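Local coordinates for GTPase-activating protein BEM3 (Saccharomyces cerevisiae S288C, PDB 6FSF), which stimulates GTP hydrolysis by CDC42 and, less efficiently, by RHO1, and is represented here by its tandem PX and PH domains, at residues F85-S89 with P90-D94; Y103-S106 with I107-P111; S230-R233 with E234-S238. One frame throughout, in Å; residues are numbered along the deposited sequence.

Contact 1: F85-S89 with P90-D94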
ATOM      1  N   PHE A  85       2.054  11.600  -5.014  1.00 56.20           N
ATOM      2  CA  PHE A  85       2.344  10.568  -6.001  1.00 57.96           C
ATOM      3  C   PHE A  85       3.347  11.029  -7.053  1.00 59.84           C
ATOM      4  O   PHE A  85       3.434  10.420  -8.124  1.00 71.40           O
ATOM      5  CB  PHE A  85       1.054  10.110  -6.685  1.00 53.11           C
ATOM      6  CG  PHE A  85       0.123   9.344  -5.791  1.00 53.03           C
ATOM      7  CD1 PHE A  85       0.164   7.959  -5.749  1.00 53.79           C
ATOM      8  CD2 PHE A  85      -0.801  10.004  -4.999  1.00 44.02           C
ATOM      9  CE1 PHE A  85      -0.696   7.248  -4.931  1.00 55.12           C
ATOM     10  CE2 PHE A  85      -1.663   9.302  -4.178  1.00 55.03           C
ATOM     11  CZ  PHE A  85      -1.611   7.921  -4.143  1.00 52.21           C
ATOM     12  N   GLN A  86       4.100  12.096  -6.776  1.00 65.53           N
ATOM     13  CA  GLN A  86       5.007  12.670  -7.766  1.00 73.70           C
ATOM     14  C   GLN A  86       6.459  12.272  -7.523  1.00 83.91           C
ATOM     15  O   GLN A  86       7.061  11.588  -8.354  1.00 97.21           O
ATOM     16  CB  GLN A  86       4.854  14.193  -7.790  1.00 65.39           C
ATOM     17  CG  GLN A  86       3.553  14.659  -8.442  1.00 79.20           C
ATOM     18  CD  GLN A  86       3.491  16.162  -8.631  1.00 92.72           C
ATOM     19  OE1 GLN A  86       4.478  16.867  -8.422  1.00 95.80           O
ATOM     20  NE2 GLN A  86       2.324  16.660  -9.030  1.00 97.35           N
ATOM     21  N   THR A  87       7.034  12.684  -6.398  1.00 77.91           N
ATOM     22  CA  THR A  87       8.387  12.290  -6.019  1.00 85.98           C
ATOM     23  C   THR A  87       8.289  11.234  -4.926  1.00 77.04           C
ATOM     24  O   THR A  87       7.705  11.483  -3.867  1.00 83.62           O
ATOM     25  CB  THR A  87       9.217  13.489  -5.544  1.00 98.07           C
ATOM     26  OG1 THR A  87       8.795  13.879  -4.230  1.00114.33           O
ATOM     27  CG2 THR A  87       9.043  14.664  -6.492  1.00 88.76           C
ATOM     28  N   LEU A  88       8.851  10.056  -5.192  1.00 66.20           N
ATOM     29  CA  LEU A  88       8.760   8.931  -4.266  1.00 63.16           C
ATOM     30  C   LEU A  88       9.630   9.168  -3.034  1.00 71.62           C
ATOM     31  O   LEU A  88      10.857   9.269  -3.145  1.00 81.74           O
ATOM     32  CB  LEU A  88       9.175   7.635  -4.960  1.00 64.02           C
ATOM     33  CG  LEU A  88       8.953   6.344  -4.164  1.00 71.01           C
ATOM     34  CD1 LEU A  88       7.468   6.079  -4.007  1.00 78.06           C
ATOM     35  CD2 LEU A  88       9.649   5.141  -4.795  1.00 77.55           C
ATOM     36  N   SER A  89       8.998   9.246  -1.864  1.00 61.46           N
ATOM     37  CA  SER A  89       9.692   9.367  -0.591  1.00 62.90           C
ATOM     38  C   SER A  89       8.947   8.536   0.446  1.00 64.67           C
ATOM     39  O   SER A  89       7.727   8.381   0.349  1.00 60.02           O
ATOM     40  CB  SER A  89       9.781  10.826  -0.116  1.00 56.32           C
ATOM     41  OG  SER A  89       8.618  11.194   0.606  1.00 57.55           O
ATOM     42  N   PRO A  90       9.658   7.989   1.435  1.00 58.41           N
ATOM     43  CA  PRO A  90       8.973   7.152   2.438  1.00 59.23           C
ATOM     44  C   PRO A  90       7.891   7.881   3.216  1.00 59.18           C
ATOM     45  O   PRO A  90       6.867   7.271   3.554  1.00 48.50           O
ATOM     46  CB  PRO A  90      10.122   6.702   3.351  1.00 55.13           C
ATOM     47  CG  PRO A  90      11.331   6.766   2.490  1.00 60.88           C
ATOM     48  CD  PRO A  90      11.122   7.943   1.584  1.00 57.82           C
ATOM     49  N   THR A  91       8.085   9.168   3.517  1.00 58.72           N
ATOM     50  CA  THR A  91       7.093   9.880   4.318  1.00 60.85           C
ATOM     51  C   THR A  91       5.815  10.147   3.528  1.00 59.93           C
ATOM     52  O   THR A  91       4.724  10.188   4.114  1.00 55.04           O
ATOM     53  CB  THR A  91       7.681  11.188   4.852  1.00 67.21           C
ATOM     54  OG1 THR A  91       6.697  11.876   5.633  1.00 73.74           O
ATOM     55  CG2 THR A  91       8.139  12.085   3.711  1.00 67.53           C
ATOM     56  N   LYS A  92       5.924  10.326   2.208  1.00 54.02           N
ATOM     57  CA  LYS A  92       4.728  10.481   1.387  1.00 55.77           C
ATOM     58  C   LYS A  92       3.993   9.156   1.224  1.00 58.29           C
ATOM     59  O   LYS A  92       2.757   9.113   1.263  1.00 53.28           O
ATOM     60  CB  LYS A  92       5.091  11.047   0.014  1.00 58.73           C
ATOM     61  CG  LYS A  92       5.717  12.431   0.026  1.00 66.68           C
ATOM     62  CD  LYS A  92       5.863  12.930  -1.399  1.00 75.07           C
ATOM     63  CE  LYS A  92       6.999  13.920  -1.543  1.00 84.38           C
ATOM     64  NZ  LYS A  92       7.248  14.222  -2.980  1.00 89.74           N
ATOM     65  N   VAL A  93       4.740   8.068   1.030  1.00 52.61           N
ATOM     66  CA  VAL A  93       4.135   6.745   0.892  1.00 53.90           C
ATOM     67  C   VAL A  93       3.344   6.391   2.143  1.00 50.49           C
ATOM     68  O   VAL A  93       2.225   5.867   2.067  1.00 52.51           O
ATOM     69  CB  VAL A  93       5.223   5.696   0.597  1.00 58.36           C
ATOM     70  CG1 VAL A  93       4.660   4.288   0.702  1.00 54.38           C
ATOM     71  CG2 VAL A  93       5.825   5.936  -0.775  1.00 58.95           C
ATOM     72  N   ASP A  94       3.916   6.678   3.315  1.00 48.05           N
ATOM     73  CA  ASP A  94       3.224   6.426   4.574  1.00 57.56           C
ATOM     74  C   ASP A  94       1.952   7.257   4.680  1.00 56.93           C
ATOM     75  O   ASP A  94       0.908   6.765   5.123  1.00 57.76           O
ATOM     76  CB  ASP A  94       4.156   6.732   5.748  1.00 61.48           C
ATOM     77  CG  ASP A  94       3.525   6.418   7.090  1.00 64.79           C
ATOM     78  OD1 ASP A  94       3.991   5.472   7.759  1.00 61.70           O
ATOM     79  OD2 ASP A  94       2.561   7.110   7.476  1.00 66.32           O
TER

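Contact 2: Y103-S106 with I107-P111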
ATOM      1  N   TYR A 103     -10.363   7.526   3.327  1.00 49.80           N
ATOM      2  CA  TYR A 103     -11.244   7.793   2.196  1.00 51.68           C
ATOM      3  C   TYR A 103     -12.223   6.648   1.975  1.00 51.39           C
ATOM      4  O   TYR A 103     -13.442   6.853   1.922  1.00 51.25           O
ATOM      5  CB  TYR A 103     -10.404   8.039   0.942  1.00 52.28           C
ATOM      6  CG  TYR A 103     -11.203   8.223  -0.329  1.00 51.84           C
ATOM      7  CD1 TYR A 103     -11.681   9.475  -0.693  1.00 59.02           C
ATOM      8  CD2 TYR A 103     -11.460   7.153  -1.177  1.00 50.45           C
ATOM      9  CE1 TYR A 103     -12.402   9.653  -1.859  1.00 49.55           C
ATOM     10  CE2 TYR A 103     -12.181   7.320  -2.344  1.00 52.27           C
ATOM     11  CZ  TYR A 103     -12.649   8.574  -2.680  1.00 56.52           C
ATOM     12  OH  TYR A 103     -13.365   8.748  -3.842  1.00 54.95           O
ATOM     13  N   TYR A 104     -11.705   5.426   1.843  1.00 42.42           N
ATOM     14  CA  TYR A 104     -12.573   4.312   1.474  1.00 49.31           C
ATOM     15  C   TYR A 104     -13.381   3.798   2.655  1.00 47.38           C
ATOM     16  O   TYR A 104     -14.434   3.182   2.460  1.00 62.17           O
ATOM     17  CB  TYR A 104     -11.750   3.191   0.851  1.00 50.85           C
ATOM     18  CG  TYR A 104     -11.450   3.424  -0.612  1.00 55.15           C
ATOM     19  CD1 TYR A 104     -12.478   3.535  -1.536  1.00 50.70           C
ATOM     20  CD2 TYR A 104     -10.144   3.526  -1.069  1.00 43.70           C
ATOM     21  CE1 TYR A 104     -12.216   3.749  -2.873  1.00 43.76           C
ATOM     22  CE2 TYR A 104      -9.869   3.744  -2.401  1.00 53.13           C
ATOM     23  CZ  TYR A 104     -10.910   3.854  -3.303  1.00 53.68           C
ATOM     24  OH  TYR A 104     -10.644   4.067  -4.640  1.00 55.02           O
ATOM     25  N   THR A 105     -12.915   4.031   3.881  1.00 42.60           N
ATOM     26  CA  THR A 105     -13.751   3.749   5.042  1.00 42.83           C
ATOM     27  C   THR A 105     -14.999   4.621   5.028  1.00 49.19           C
ATOM     28  O   THR A 105     -16.099   4.154   5.346  1.00 54.49           O
ATOM     29  CB  THR A 105     -12.959   3.958   6.338  1.00 52.22           C
ATOM     30  OG1 THR A 105     -11.900   2.993   6.415  1.00 53.42           O
ATOM     31  CG2 THR A 105     -13.857   3.807   7.556  1.00 51.14           C
ATOM     32  N   SER A 106     -14.848   5.888   4.642  1.00 48.98           N
ATOM     33  CA  SER A 106     -15.998   6.783   4.581  1.00 56.33           C
ATOM     34  C   SER A 106     -16.945   6.390   3.452  1.00 56.86           C
ATOM     35  O   SER A 106     -18.170   6.466   3.610  1.00 58.95           O
ATOM     36  CB  SER A 106     -15.522   8.229   4.418  1.00 57.35           C
ATOM     37  OG  SER A 106     -14.681   8.616   5.491  1.00 59.45           O
ATOM     38  N   ILE A 107     -16.395   5.953   2.315  1.00 58.59           N
ATOM     39  CA  ILE A 107     -17.217   5.619   1.155  1.00 60.78           C
ATOM     40  C   ILE A 107     -18.210   4.516   1.504  1.00 68.34           C
ATOM     41  O   ILE A 107     -19.424   4.664   1.320  1.00 57.48           O
ATOM     42  CB  ILE A 107     -16.324   5.219  -0.034  1.00 61.01           C
ATOM     43  CG1 ILE A 107     -15.565   6.436  -0.556  1.00 55.69           C
ATOM     44  CG2 ILE A 107     -17.149   4.588  -1.143  1.00 55.57           C
ATOM     45  CD1 ILE A 107     -16.464   7.564  -1.024  1.00 57.89           C
ATOM     46  N   PHE A 108     -17.710   3.397   2.028  1.00 63.33           N
ATOM     47  CA  PHE A 108     -18.552   2.263   2.378  1.00 63.82           C
ATOM     48  C   PHE A 108     -19.288   2.450   3.701  1.00 63.87           C
ATOM     49  O   PHE A 108     -19.901   1.494   4.190  1.00 65.17           O
ATOM     50  CB  PHE A 108     -17.712   0.983   2.413  1.00 54.87           C
ATOM     51  CG  PHE A 108     -17.193   0.564   1.064  1.00 68.06           C
ATOM     52  CD1 PHE A 108     -15.904   0.882   0.672  1.00 66.49           C
ATOM     53  CD2 PHE A 108     -18.006  -0.127   0.180  1.00 66.30           C
ATOM     54  CE1 PHE A 108     -15.427   0.506  -0.577  1.00 67.15           C
ATOM     55  CE2 PHE A 108     -17.537  -0.506  -1.069  1.00 57.43           C
ATOM     56  CZ  PHE A 108     -16.247  -0.190  -1.450  1.00 53.60           C
ATOM     57  N   SER A 109     -19.242   3.648   4.281  1.00 67.57           N
ATOM     58  CA  SER A 109     -20.022   3.969   5.467  1.00 70.67           C
ATOM     59  C   SER A 109     -21.222   4.854   5.170  1.00 68.81           C
ATOM     60  O   SER A 109     -22.053   5.065   6.061  1.00 65.01           O
ATOM     61  CB  SER A 109     -19.140   4.654   6.522  1.00 73.03           C
ATOM     62  OG  SER A 109     -18.126   3.775   6.973  1.00 81.27           O
ATOM     63  N   VAL A 110     -21.328   5.377   3.953  1.00 69.18           N
ATOM     64  CA  VAL A 110     -22.506   6.166   3.580  1.00 73.46           C
ATOM     65  C   VAL A 110     -23.739   5.273   3.613  1.00 75.84           C
ATOM     66  O   VAL A 110     -23.707   4.157   3.056  1.00 72.89           O
ATOM     67  CB  VAL A 110     -22.309   6.794   2.190  1.00 74.60           C
ATOM     68  CG1 VAL A 110     -23.576   7.506   1.747  1.00 77.13           C
ATOM     69  CG2 VAL A 110     -21.130   7.755   2.208  1.00 69.96           C
ATOM     70  N   PRO A 111     -24.835   5.694   4.258  1.00 80.21           N
ATOM     71  CA  PRO A 111     -25.997   4.792   4.384  1.00 81.30           C
ATOM     72  C   PRO A 111     -26.604   4.396   3.049  1.00 80.99           C
ATOM     73  O   PRO A 111     -26.845   3.204   2.810  1.00 79.95           O
ATOM     74  CB  PRO A 111     -26.979   5.606   5.236  1.00 74.81           C
ATOM     75  CG  PRO A 111     -26.130   6.602   5.957  1.00 74.32           C
ATOM     76  CD  PRO A 111     -25.003   6.935   5.031  1.00 76.78           C
TER

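Contact 3: S230-R233 with E234-S238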
ATOM      1  N   SER A 230       4.750   1.811  10.100  1.00 64.87           N
ATOM      2  CA  SER A 230       5.623   1.603  11.249  1.00 73.42           C
ATOM      3  C   SER A 230       5.473   0.195  11.811  1.00 71.58           C
ATOM      4  O   SER A 230       6.429  -0.353  12.373  1.00 66.68           O
ATOM      5  CB  SER A 230       5.336   2.646  12.327  1.00 74.95           C
ATOM      6  OG  SER A 230       4.026   2.501  12.842  1.00 79.59           O
ATOM      7  N   LYS A 231       4.288  -0.406  11.668  1.00 69.17           N
ATOM      8  CA  LYS A 231       4.113  -1.790  12.093  1.00 67.99           C
ATOM      9  C   LYS A 231       4.960  -2.729  11.247  1.00 67.21           C
ATOM     10  O   LYS A 231       5.548  -3.685  11.765  1.00 68.69           O
ATOM     11  CB  LYS A 231       2.639  -2.192  12.014  1.00 71.92           C
ATOM     12  CG  LYS A 231       2.389  -3.647  12.388  1.00 77.20           C
ATOM     13  CD  LYS A 231       0.965  -4.081  12.097  1.00 83.66           C
ATOM     14  CE  LYS A 231       0.746  -5.523  12.527  1.00 84.92           C
ATOM     15  NZ  LYS A 231      -0.656  -5.971  12.308  1.00 80.48           N
ATOM     16  N   GLU A 232       5.036  -2.469   9.940  1.00 64.92           N
ATOM     17  CA  GLU A 232       5.852  -3.305   9.069  1.00 68.77           C
ATOM     18  C   GLU A 232       7.327  -3.225   9.435  1.00 69.35           C
ATOM     19  O   GLU A 232       8.059  -4.207   9.265  1.00 76.21           O
ATOM     20  CB  GLU A 232       5.636  -2.908   7.608  1.00 72.74           C
ATOM     21  CG  GLU A 232       4.633  -3.781   6.875  1.00 80.03           C
ATOM     22  CD  GLU A 232       5.176  -5.167   6.589  1.00 91.31           C
ATOM     23  OE1 GLU A 232       6.106  -5.282   5.762  1.00 96.91           O
ATOM     24  OE2 GLU A 232       4.684  -6.138   7.201  1.00 92.62           O
ATOM     25  N   ARG A 233       7.784  -2.075   9.939  1.00 65.89           N
ATOM     26  CA  ARG A 233       9.155  -1.998  10.433  1.00 67.46           C
ATOM     27  C   ARG A 233       9.341  -2.877  11.661  1.00 68.04           C
ATOM     28  O   ARG A 233      10.365  -3.556  11.793  1.00 73.40           O
ATOM     29  CB  ARG A 233       9.540  -0.551  10.745  1.00 60.02           C
ATOM     30  CG  ARG A 233      10.937  -0.423  11.348  1.00 63.62           C
ATOM     31  CD  ARG A 233      11.463   1.003  11.327  1.00 67.68           C
ATOM     32  NE  ARG A 233      10.734   1.882  12.236  1.00 76.35           N
ATOM     33  CZ  ARG A 233      11.114   3.118  12.540  1.00 83.70           C
ATOM     34  NH1 ARG A 233      12.220   3.624  12.010  1.00 83.63           N
ATOM     35  NH2 ARG A 233      10.391   3.850  13.376  1.00 85.42           N
ATOM     36  N   GLU A 234       8.358  -2.885  12.566  1.00 71.04           N
ATOM     37  CA  GLU A 234       8.413  -3.787  13.713  1.00 76.81           C
ATOM     38  C   GLU A 234       8.494  -5.239  13.261  1.00 77.19           C
ATOM     39  O   GLU A 234       9.327  -6.010  13.753  1.00 81.65           O
ATOM     40  CB  GLU A 234       7.192  -3.581  14.612  1.00 81.17           C
ATOM     41  CG  GLU A 234       7.208  -2.313  15.447  1.00 88.61           C
ATOM     42  CD  GLU A 234       6.032  -2.242  16.404  1.00 98.33           C
ATOM     43  OE1 GLU A 234       5.693  -3.280  17.011  1.00 98.23           O
ATOM     44  OE2 GLU A 234       5.436  -1.151  16.541  1.00101.93           O
ATOM     45  N   LEU A 235       7.634  -5.630  12.317  1.00 73.95           N
ATOM     46  CA  LEU A 235       7.609  -7.019  11.868  1.00 71.80           C
ATOM     47  C   LEU A 235       8.915  -7.404  11.185  1.00 78.22           C
ATOM     48  O   LEU A 235       9.407  -8.525  11.361  1.00 69.45           O
ATOM     49  CB  LEU A 235       6.425  -7.247  10.927  1.00 76.25           C
ATOM     50  CG  LEU A 235       5.018  -7.020  11.489  1.00 75.19           C
ATOM     51  CD1 LEU A 235       3.964  -7.537  10.519  1.00 78.79           C
ATOM     52  CD2 LEU A 235       4.868  -7.676  12.854  1.00 75.03           C
ATOM     53  N   TRP A 236       9.495  -6.488  10.406  1.00 81.48           N
ATOM     54  CA  TRP A 236      10.721  -6.808   9.683  1.00 75.13           C
ATOM     55  C   TRP A 236      11.905  -6.957  10.629  1.00 79.36           C
ATOM     56  O   TRP A 236      12.747  -7.843  10.441  1.00 81.59           O
ATOM     57  CB  TRP A 236      11.006  -5.739   8.629  1.00 66.18           C
ATOM     58  CG  TRP A 236      10.481  -6.090   7.272  1.00 72.57           C
ATOM     59  CD1 TRP A 236       9.331  -5.638   6.691  1.00 69.69           C
ATOM     60  CD2 TRP A 236      11.086  -6.978   6.324  1.00 69.65           C
ATOM     61  NE1 TRP A 236       9.185  -6.186   5.440  1.00 66.53           N
ATOM     62  CE2 TRP A 236      10.249  -7.013   5.191  1.00 64.66           C
ATOM     63  CE3 TRP A 236      12.255  -7.744   6.325  1.00 71.81           C
ATOM     64  CZ2 TRP A 236      10.546  -7.784   4.069  1.00 69.14           C
ATOM     65  CZ3 TRP A 236      12.547  -8.509   5.211  1.00 78.91           C
ATOM     66  CH2 TRP A 236      11.696  -8.523   4.099  1.00 78.70           C
ATOM     67  N   LEU A 237      11.989  -6.100  11.650  1.00 82.11           N
ATOM     68  CA  LEU A 237      13.095  -6.194  12.598  1.00 86.78           C
ATOM     69  C   LEU A 237      13.053  -7.507  13.368  1.00102.31           C
ATOM     70  O   LEU A 237      14.100  -8.098  13.657  1.00105.51           O
ATOM     71  CB  LEU A 237      13.071  -5.005  13.561  1.00 77.52           C
ATOM     72  CG  LEU A 237      13.269  -3.615  12.949  1.00 79.55           C
ATOM     73  CD1 LEU A 237      13.413  -2.559  14.031  1.00 84.39           C
ATOM     74  CD2 LEU A 237      14.464  -3.594  12.005  1.00 80.73           C
ATOM     75  N   SER A 238      11.852  -7.979  13.712  1.00108.57           N
ATOM     76  CA  SER A 238      11.740  -9.256  14.411  1.00105.15           C
ATOM     77  C   SER A 238      12.169 -10.412  13.517  1.00106.55           C
ATOM     78  O   SER A 238      12.755 -11.390  13.996  1.00112.98           O
ATOM     79  CB  SER A 238      10.312  -9.457  14.911  1.00102.31           C
ATOM     80  OG  SER A 238       9.945  -8.448  15.832  1.00101.80           O
TER

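Contact 1: F85-S89 with P90-D94
S89 grips the first turn of the following helix through both its oxygens. Its hydroxyl OG accepts from K92 N at 3.3 Å with an N-H...O angle of 159°, and its carbonyl O takes V93 N at 3.1 Å, the donor lying nearly along the C=O axis. A second, bent bond from K92 N to the same carbonyl is weak. The hydroxyl can face the helix because OG sits between the backbone N and the carbonyl carbon (chi1 86°), which leaves T91 CG2 3.3 Å from it on the first turn. Replaced by an alanine, this cap loses OG, which would probably leave K92 N with little more than the weak carbonyl bond and a gap beside T91 CG2. This is an N-cap, followed by P90 in the first helical turn, where a proline costs no backbone hydrogen bond. In the PX domain it marks the place where the long, proline-rich loop after helix 57-70 turns into helix 90-107. The K92 side chain runs back against the cap: CG comes within 3.2 Å of S89 OG, and the extended chain continues toward the backbone of T87. The model places NZ 2.9 Å from T87 O, but the position of the ammonium group is uncertain. On the buried side L88 CD1 meets V93 CG2 at 3.6 Å, the two side chains lying across one another. Both touch L146 on strand 142-148 of the PH domain, while P90 packs on W159. Further along the turn D94, whose side chain leads away from the loop, bonds through OD1 to N205 of the PH domain.

Contact 2: Y103-S106 with I107-P111
S109 OG donates to the T105 carbonyl O at 2.6 Å, with the hydroxyl tilted 25° from the carbonyl plane. The hydroxyl reaches it because OG stands beside the S109 backbone N, anti to the carbonyl carbon (chi1 -64°). One residue on, S106 O accepts from S109 N at 3.1 Å, this donor standing well above the carbonyl plane. I107 N still makes the regular helical bond to Y103 O, whereas the bond of F108 N to Y104 O is weak. Together they show how helix 90-107 of the PX domain runs out: F108 is the first residue to leave helical backbone angles, and I107 to V110 form a type I beta turn leading toward helix 115-125. I107 CG1 lies over one face of the Y103 ring in a CH-pi contact, 4.2 Å from the centroid and offset toward the rim, while Y103 OH bonds to D64 on helix 57-70. F108 presents its ring edge to the backbone, with CD1 3.3 Å from Y104 O. Its ring also meets F16 edge-to-face and packs on I121 and I125 of helix 115-125.

Contact 3: S230-R233 with E234-S238
E232 and W236, one turn apart, cross with their flat groups nearly perpendicular, the carboxylate and indole planes standing 82° apart. A bend at chi2 (-72°) carries the E232 carboxylate forward along the helix, toward its C-terminal end, so that OE1 lies 3.4 Å from W236 CD1 and OE2 3.7 Å from L235 CD1. The edge of the indole also faces the backbone, W236 CD1 being 3.2 Å from E232 O in the ring plane. K141 ties the pair together from outside: it forms a salt bridge with E232 OE2 and a cation-pi contact with W236. Next to this pair, R233 and L237 share F207 on strand 206-211. L237 CG lies 3.1 Å from R233 O, and the R233 guanidinium bonds through NH1 to the carbonyls of G206 and I193. S238 adds a double hold on E234 O, with N and OG coming from opposite faces of the carbonyl plane. Regular bonds such as L235 N to K231 O, at 2.9 Å, keep the turns in step. A C-terminal helix set against a strongly bent antiparallel sheet, with a buried tryptophan on it, is characteristic of the PH domain fold.

Contacts 1 and 2 belong to the PX domain and sit at the two ends of helix 90-107, their centres about 25 Å apart; contact 3 lies in the C-terminal helix of the PH domain. The first two are partly buried and contact 3 is largely at the surface, with W236 as its buried member. The chemistry follows place: at the helix start a side chain serves a backbone amide, at the helix end a hydroxyl serves a backbone carbonyl, and along the C-terminal helix a charged and an aromatic side chain lie crosswise over regular turns. Contacts 1 and 3 approach to about 4 Å at their nearest atoms without touching, and N205 borders both, near the domain junction.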